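Local atomic coordinates of pectinesterase A (Erwinia chrysanthemi, PDB entry 2NTP), a protein that hydrolyses the methyl esters of pectin, releasing methanol and polygalacturonate in the first step of plant-tissue maceration and soft rot. Residues V234-W245 and M272-M282. Residues are numbered along the deposited sequence; the frame is centred on the assembly and turned at random.
With ADA (alpha-D-galactopyranuronic acid), chain C; ADA (alpha-D-galactopyranuronic acid), chain B.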
loop_
_atom_site.group_PDB
_atom_site.type_symbol
_atom_site.label_atom_id
_atom_site.label_comp_id
_atom_site.label_asym_id
_atom_site.label_seq_id
_atom_site.Cartn_x
_atom_site.Cartn_y
_atom_site.Cartn_z
ATOM N N VAL A 234 -20.485 5.601 1.862
ATOM C CA VAL A 234 -19.892 4.652 0.919
ATOM C C VAL A 234 -20.976 3.631 0.537
ATOM O O VAL A 234 -21.414 2.845 1.385
ATOM C CB VAL A 234 -18.652 3.938 1.512
ATOM C CG1 VAL A 234 -18.092 2.921 0.515
ATOM C CG2 VAL A 234 -17.572 4.954 1.897
ATOM N N PRO A 235 -21.424 3.650 -0.736
ATOM C CA PRO A 235 -22.559 2.829 -1.153
ATOM C C PRO A 235 -22.322 1.324 -1.074
ATOM O O PRO A 235 -21.182 0.854 -1.127
ATOM C CB PRO A 235 -22.787 3.249 -2.616
ATOM C CG PRO A 235 -22.114 4.593 -2.738
ATOM C CD PRO A 235 -20.912 4.462 -1.855
ATOM N N ALA A 236 -23.409 0.571 -0.945
ATOM C CA ALA A 236 -23.323 -0.873 -1.075
ATOM C C ALA A 236 -22.841 -1.208 -2.484
ATOM O O ALA A 236 -23.179 -0.509 -3.445
ATOM C CB ALA A 236 -24.676 -1.512 -0.807
ATOM N N LYS A 237 -22.031 -2.259 -2.591
ATOM C CA LYS A 237 -21.546 -2.775 -3.882
ATOM C C LYS A 237 -20.818 -1.723 -4.729
ATOM O O LYS A 237 -21.018 -1.640 -5.946
ATOM C CB LYS A 237 -22.692 -3.438 -4.662
ATOM C CG LYS A 237 -23.293 -4.622 -3.927
ATOM C CD LYS A 237 -24.283 -5.391 -4.788
ATOM C CE LYS A 237 -24.938 -6.511 -3.990
ATOM N NZ LYS A 237 -23.971 -7.553 -3.529
ATOM N N SER A 238 -19.969 -0.937 -4.069
ATOM C CA SER A 238 -19.217 0.151 -4.711
ATOM C C SER A 238 -17.723 -0.149 -4.842
ATOM O O SER A 238 -17.017 0.544 -5.576
ATOM C CB SER A 238 -19.407 1.468 -3.944
ATOM O OG SER A 238 -18.965 1.342 -2.604
ATOM N N TYR A 239 -17.254 -1.175 -4.131
ATOM C CA TYR A 239 -15.824 -1.513 -4.083
ATOM C C TYR A 239 -15.498 -2.937 -4.517
ATOM O O TYR A 239 -16.153 -3.893 -4.099
ATOM C CB TYR A 239 -15.269 -1.274 -2.676
ATOM C CG TYR A 239 -14.702 0.110 -2.490
ATOM C CD1 TYR A 239 -15.531 1.194 -2.186
ATOM C CD2 TYR A 239 -13.335 0.343 -2.635
ATOM C CE1 TYR A 239 -15.008 2.469 -2.021
ATOM C CE2 TYR A 239 -12.806 1.611 -2.476
ATOM C CZ TYR A 239 -13.644 2.671 -2.174
ATOM O OH TYR A 239 -13.110 3.925 -2.020
ATOM N N GLY A 240 -14.479 -3.071 -5.359
ATOM C CA GLY A 240 -13.967 -4.385 -5.720
ATOM C C GLY A 240 -12.881 -4.832 -4.763
ATOM O O GLY A 240 -12.123 -4.010 -4.233
ATOM N N LEU A 241 -12.802 -6.142 -4.543
ATOM C CA LEU A 241 -11.728 -6.724 -3.737
ATOM C C LEU A 241 -10.382 -6.607 -4.438
ATOM O O LEU A 241 -9.343 -6.492 -3.789
ATOM C CB LEU A 241 -12.017 -8.193 -3.432
ATOM C CG LEU A 241 -13.179 -8.499 -2.482
ATOM C CD1 LEU A 241 -13.445 -9.990 -2.461
ATOM C CD2 LEU A 241 -12.893 -7.970 -1.080
ATOM N N GLY A 242 -10.413 -6.624 -5.765
ATOM C CA GLY A 242 -9.192 -6.551 -6.550
ATOM C C GLY A 242 -9.491 -6.515 -8.034
ATOM O O GLY A 242 -10.559 -6.943 -8.470
ATOM N N ARG A 243 -8.544 -5.972 -8.792
ATOM C CA ARG A 243 -8.532 -6.072 -10.252
ATOM C C ARG A 243 -7.083 -6.334 -10.694
ATOM O O ARG A 243 -6.145 -5.970 -9.981
ATOM C CB ARG A 243 -9.137 -4.824 -10.908
ATOM C CG ARG A 243 -8.456 -3.502 -10.564
ATOM C CD ARG A 243 -9.129 -2.332 -11.281
ATOM N NE ARG A 243 -8.380 -1.092 -11.092
ATOM C CZ ARG A 243 -8.526 0.006 -11.833
ATOM N NH1 ARG A 243 -9.406 0.034 -12.829
ATOM N NH2 ARG A 243 -7.789 1.077 -11.578
ATOM N N PRO A 244 -6.888 -6.992 -11.851
ATOM C CA PRO A 244 -5.536 -7.439 -12.190
ATOM C C PRO A 244 -4.687 -6.366 -12.861
ATOM O O PRO A 244 -4.954 -5.991 -14.003
ATOM C CB PRO A 244 -5.780 -8.607 -13.167
ATOM C CG PRO A 244 -7.275 -8.647 -13.416
ATOM C CD PRO A 244 -7.868 -7.389 -12.875
ATOM N N TRP A 245 -3.663 -5.887 -12.154
ATOM C CA TRP A 245 -2.760 -4.892 -12.721
ATOM C C TRP A 245 -1.641 -5.554 -13.513
ATOM O O TRP A 245 -0.836 -6.309 -12.966
ATOM C CB TRP A 245 -2.184 -3.981 -11.630
ATOM C CG TRP A 245 -1.320 -2.881 -12.174
ATOM C CD1 TRP A 245 -1.534 -2.158 -13.317
ATOM C CD2 TRP A 245 -0.121 -2.360 -11.587
ATOM N NE1 TRP A 245 -0.533 -1.232 -13.486
ATOM C CE2 TRP A 245 0.351 -1.336 -12.441
ATOM C CE3 TRP A 245 0.610 -2.669 -10.429
ATOM C CZ2 TRP A 245 1.518 -0.605 -12.169
ATOM C CZ3 TRP A 245 1.777 -1.951 -10.160
ATOM C CH2 TRP A 245 2.217 -0.926 -11.029
ATOM N N MET A 272 -16.020 -8.430 5.830
ATOM C CA MET A 272 -16.263 -7.514 4.722
ATOM C C MET A 272 -17.638 -6.906 4.872
ATOM O O MET A 272 -18.625 -7.634 4.981
ATOM C CB MET A 272 -16.188 -8.253 3.384
ATOM C CG MET A 272 -14.850 -8.885 3.083
ATOM S SD MET A 272 -14.909 -9.951 1.642
ATOM C CE MET A 272 -13.197 -10.473 1.601
ATOM N N ASP A 273 -17.708 -5.578 4.869
ATOM C CA ASP A 273 -19.000 -4.898 4.826
ATOM C C ASP A 273 -19.577 -4.936 3.410
ATOM O O ASP A 273 -18.900 -5.351 2.458
ATOM C CB ASP A 273 -18.893 -3.461 5.341
ATOM C CG ASP A 273 -20.209 -2.946 5.926
ATOM O OD1 ASP A 273 -21.260 -3.632 5.818
ATOM O OD2 ASP A 273 -20.193 -1.842 6.507
ATOM N N ASN A 274 -20.831 -4.506 3.270
ATOM C CA ASN A 274 -21.545 -4.683 2.007
ATOM C C ASN A 274 -21.174 -3.702 0.895
ATOM O O ASN A 274 -21.783 -3.730 -0.166
ATOM C CB ASN A 274 -23.075 -4.726 2.225
ATOM C CG ASN A 274 -23.680 -3.360 2.476
ATOM O OD1 ASN A 274 -22.987 -2.346 2.508
ATOM N ND2 ASN A 274 -25.000 -3.329 2.648
ATOM N N HIS A 275 -20.173 -2.852 1.128
ATOM C CA HIS A 275 -19.629 -2.022 0.047
ATOM C C HIS A 275 -18.910 -2.888 -1.001
ATOM O O HIS A 275 -18.742 -2.480 -2.153
ATOM C CB HIS A 275 -18.730 -0.897 0.596
ATOM C CG HIS A 275 -17.497 -1.376 1.302
ATOM N ND1 HIS A 275 -17.533 -2.092 2.481
ATOM C CD2 HIS A 275 -16.185 -1.206 1.008
ATOM C CE1 HIS A 275 -16.299 -2.357 2.871
ATOM N NE2 HIS A 275 -15.462 -1.832 1.993
ATOM N N ILE A 276 -18.526 -4.096 -0.600
ATOM C CA ILE A 276 -17.833 -5.042 -1.475
ATOM C C ILE A 276 -18.813 -5.758 -2.410
ATOM O O ILE A 276 -19.810 -6.335 -1.948
ATOM C CB ILE A 276 -17.046 -6.102 -0.641
ATOM C CG1 ILE A 276 -15.941 -5.449 0.208
ATOM C CG2 ILE A 276 -16.477 -7.205 -1.549
ATOM C CD1 ILE A 276 -14.907 -4.619 -0.584
ATOM N N TYR A 277 -18.525 -5.727 -3.713
ATOM C CA TYR A 277 -19.334 -6.454 -4.705
ATOM C C TYR A 277 -18.672 -7.730 -5.232
ATOM O O TYR A 277 -19.350 -8.593 -5.808
ATOM C CB TYR A 277 -19.759 -5.542 -5.871
ATOM C CG TYR A 277 -18.619 -4.942 -6.670
ATOM C CD1 TYR A 277 -17.909 -5.701 -7.606
ATOM C CD2 TYR A 277 -18.260 -3.607 -6.502
ATOM C CE1 TYR A 277 -16.857 -5.142 -8.340
ATOM C CE2 TYR A 277 -17.212 -3.039 -7.235
ATOM C CZ TYR A 277 -16.520 -3.811 -8.146
ATOM O OH TYR A 277 -15.489 -3.249 -8.862
ATOM N N GLY A 278 -17.358 -7.849 -5.040
ATOM C CA GLY A 278 -16.583 -8.970 -5.581
ATOM C C GLY A 278 -15.328 -8.491 -6.282
ATOM O O GLY A 278 -14.741 -7.484 -5.890
ATOM N N TRP A 279 -14.914 -9.218 -7.317
ATOM C CA TRP A 279 -13.698 -8.895 -8.061
ATOM C C TRP A 279 -14.036 -8.120 -9.336
ATOM O O TRP A 279 -15.206 -8.005 -9.709
ATOM C CB TRP A 279 -12.945 -10.183 -8.418
ATOM C CG TRP A 279 -12.604 -11.055 -7.238
ATOM C CD1 TRP A 279 -13.280 -12.168 -6.816
ATOM C CD2 TRP A 279 -11.502 -10.890 -6.334
ATOM N NE1 TRP A 279 -12.668 -12.704 -5.708
ATOM C CE2 TRP A 279 -11.576 -11.940 -5.388
ATOM C CE3 TRP A 279 -10.459 -9.958 -6.231
ATOM C CZ2 TRP A 279 -10.644 -12.085 -4.351
ATOM C CZ3 TRP A 279 -9.530 -10.102 -5.207
ATOM C CH2 TRP A 279 -9.629 -11.160 -4.275
ATOM N N ASP A 280 -13.017 -7.591 -10.014
ATOM C CA ASP A 280 -13.256 -6.845 -11.252
ATOM C C ASP A 280 -12.133 -7.031 -12.268
ATOM O O ASP A 280 -11.081 -7.599 -11.955
ATOM C CB ASP A 280 -13.465 -5.351 -10.958
ATOM C CG ASP A 280 -14.531 -4.713 -11.848
ATOM O OD1 ASP A 280 -14.661 -5.098 -13.033
ATOM O OD2 ASP A 280 -15.239 -3.811 -11.360
ATOM N N LYS A 281 -12.384 -6.551 -13.487
ATOM C CA LYS A 281 -11.397 -6.545 -14.564
ATOM C C LYS A 281 -10.617 -5.229 -14.586
ATOM O O LYS A 281 -10.975 -4.265 -13.902
ATOM C CB LYS A 281 -12.085 -6.780 -15.920
ATOM C CG LYS A 281 -13.118 -5.721 -16.299
ATOM C CD LYS A 281 -13.871 -6.093 -17.575
ATOM C CE LYS A 281 -14.804 -4.966 -17.989
ATOM N NZ LYS A 281 -15.803 -5.408 -19.005
ATOM N N MET A 282 -9.548 -5.200 -15.377
ATOM C CA MET A 282 -8.738 -4.002 -15.543
ATOM C C MET A 282 -8.150 -3.975 -16.943
ATOM O O MET A 282 -7.817 -5.025 -17.498
ATOM C CB MET A 282 -7.618 -3.963 -14.503
ATOM C CG MET A 282 -6.888 -2.628 -14.412
ATOM S SD MET A 282 -5.624 -2.639 -13.134
ATOM C CE MET A 282 -5.033 -0.954 -13.237
HETATM C C1 ADA C . -0.864 2.186 -12.596
HETATM C C2 ADA C . 0.205 3.143 -12.052
HETATM C C3 ADA C . 0.665 4.083 -13.161
HETATM C C4 ADA C . 1.147 3.283 -14.371
HETATM C C5 ADA C . 0.035 2.345 -14.846
HETATM C C6 ADA C . 0.506 1.511 -16.001
HETATM O O2 ADA C . -0.313 3.917 -10.963
HETATM O O3 ADA C . 1.687 4.967 -12.683
HETATM O O4 ADA C . 2.301 2.501 -14.038
HETATM O O5 ADA C . -0.403 1.495 -13.769
HETATM O O6B ADA C . 0.476 0.263 -15.894
HETATM O O6A ADA C . 0.909 2.106 -17.029
HETATM C C1 ADA B . -9.680 4.139 -12.408
HETATM C C2 ADA B . -8.693 5.216 -11.957
HETATM C C3 ADA B . -7.997 5.851 -13.159
HETATM C C4 ADA B . -7.455 4.789 -14.122
HETATM C C5 ADA B . -8.514 3.742 -14.461
HETATM C C6 ADA B . -7.913 2.657 -15.311
HETATM O O2 ADA B . -9.399 6.229 -11.239
HETATM O O3 ADA B . -6.936 6.708 -12.716
HETATM O O4 ADA B . -6.331 4.111 -13.549
HETATM O O5 ADA B . -9.021 3.181 -13.243
HETATM O O6B ADA B . -8.159 1.467 -15.021
HETATM O O6A ADA B . -7.186 2.979 -16.277
HETATM O O HOH W 1 -22.104 -7.628 -1.447
HETATM O O HOH W 2 -11.680 -1.668 -13.697
#
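Tyr239 and Ile276 illustrate how neighbouring coils of a parallel beta-helix are stitched together by backbone bonds. The carbonyl O of His275 accepts Tyr239 N at 2.8 Å, with a weak second bond from Ser238 N; Tyr239 O then receives Tyr277 N, and Gly278 O takes Leu241 N at 2.7 Å. Past the corner at Leu241 the ladder resumes with Asp280 N bonded to Gly242 O.

Aromatic contacts line this ladder. The Tyr277 ring lies flat over the backbone, Gly240 CA standing 4.0 Å from its centroid, and its OH bonds the anti lone pair of Asp280 OD2, which fixes the ring's far end. His275 presents its edge to the face of Tyr239 in an offset T-shaped pair, planes at 69°. Leu241 CB sits over the six-membered ring of Trp279, while Leu241 CD2 reaches Met272 CE and Ile276 CG2, both at 3.7 Å; Phe301 stacks on Trp279.

Met282, extended throughout with CG anti to the backbone N (chi1 -168°), carries its sulfur to one face of the Arg243 guanidinium, 3.8 Å from NE, and its CE to Trp245 CD1. That guanidinium directs NH1 and NH2 to the ring oxygen O5 of one galacturonate, while NE forms a salt bridge with Asp175, linking the substrate-binding arginine to the nucleophile. Trp245 NE1 bonds carboxylate O6B of a second galacturonate at 3.0 Å. Backbone pairing between adjacent coils thus leads directly into the substrate-binding cleft of a right-handed parallel beta-helix esterase.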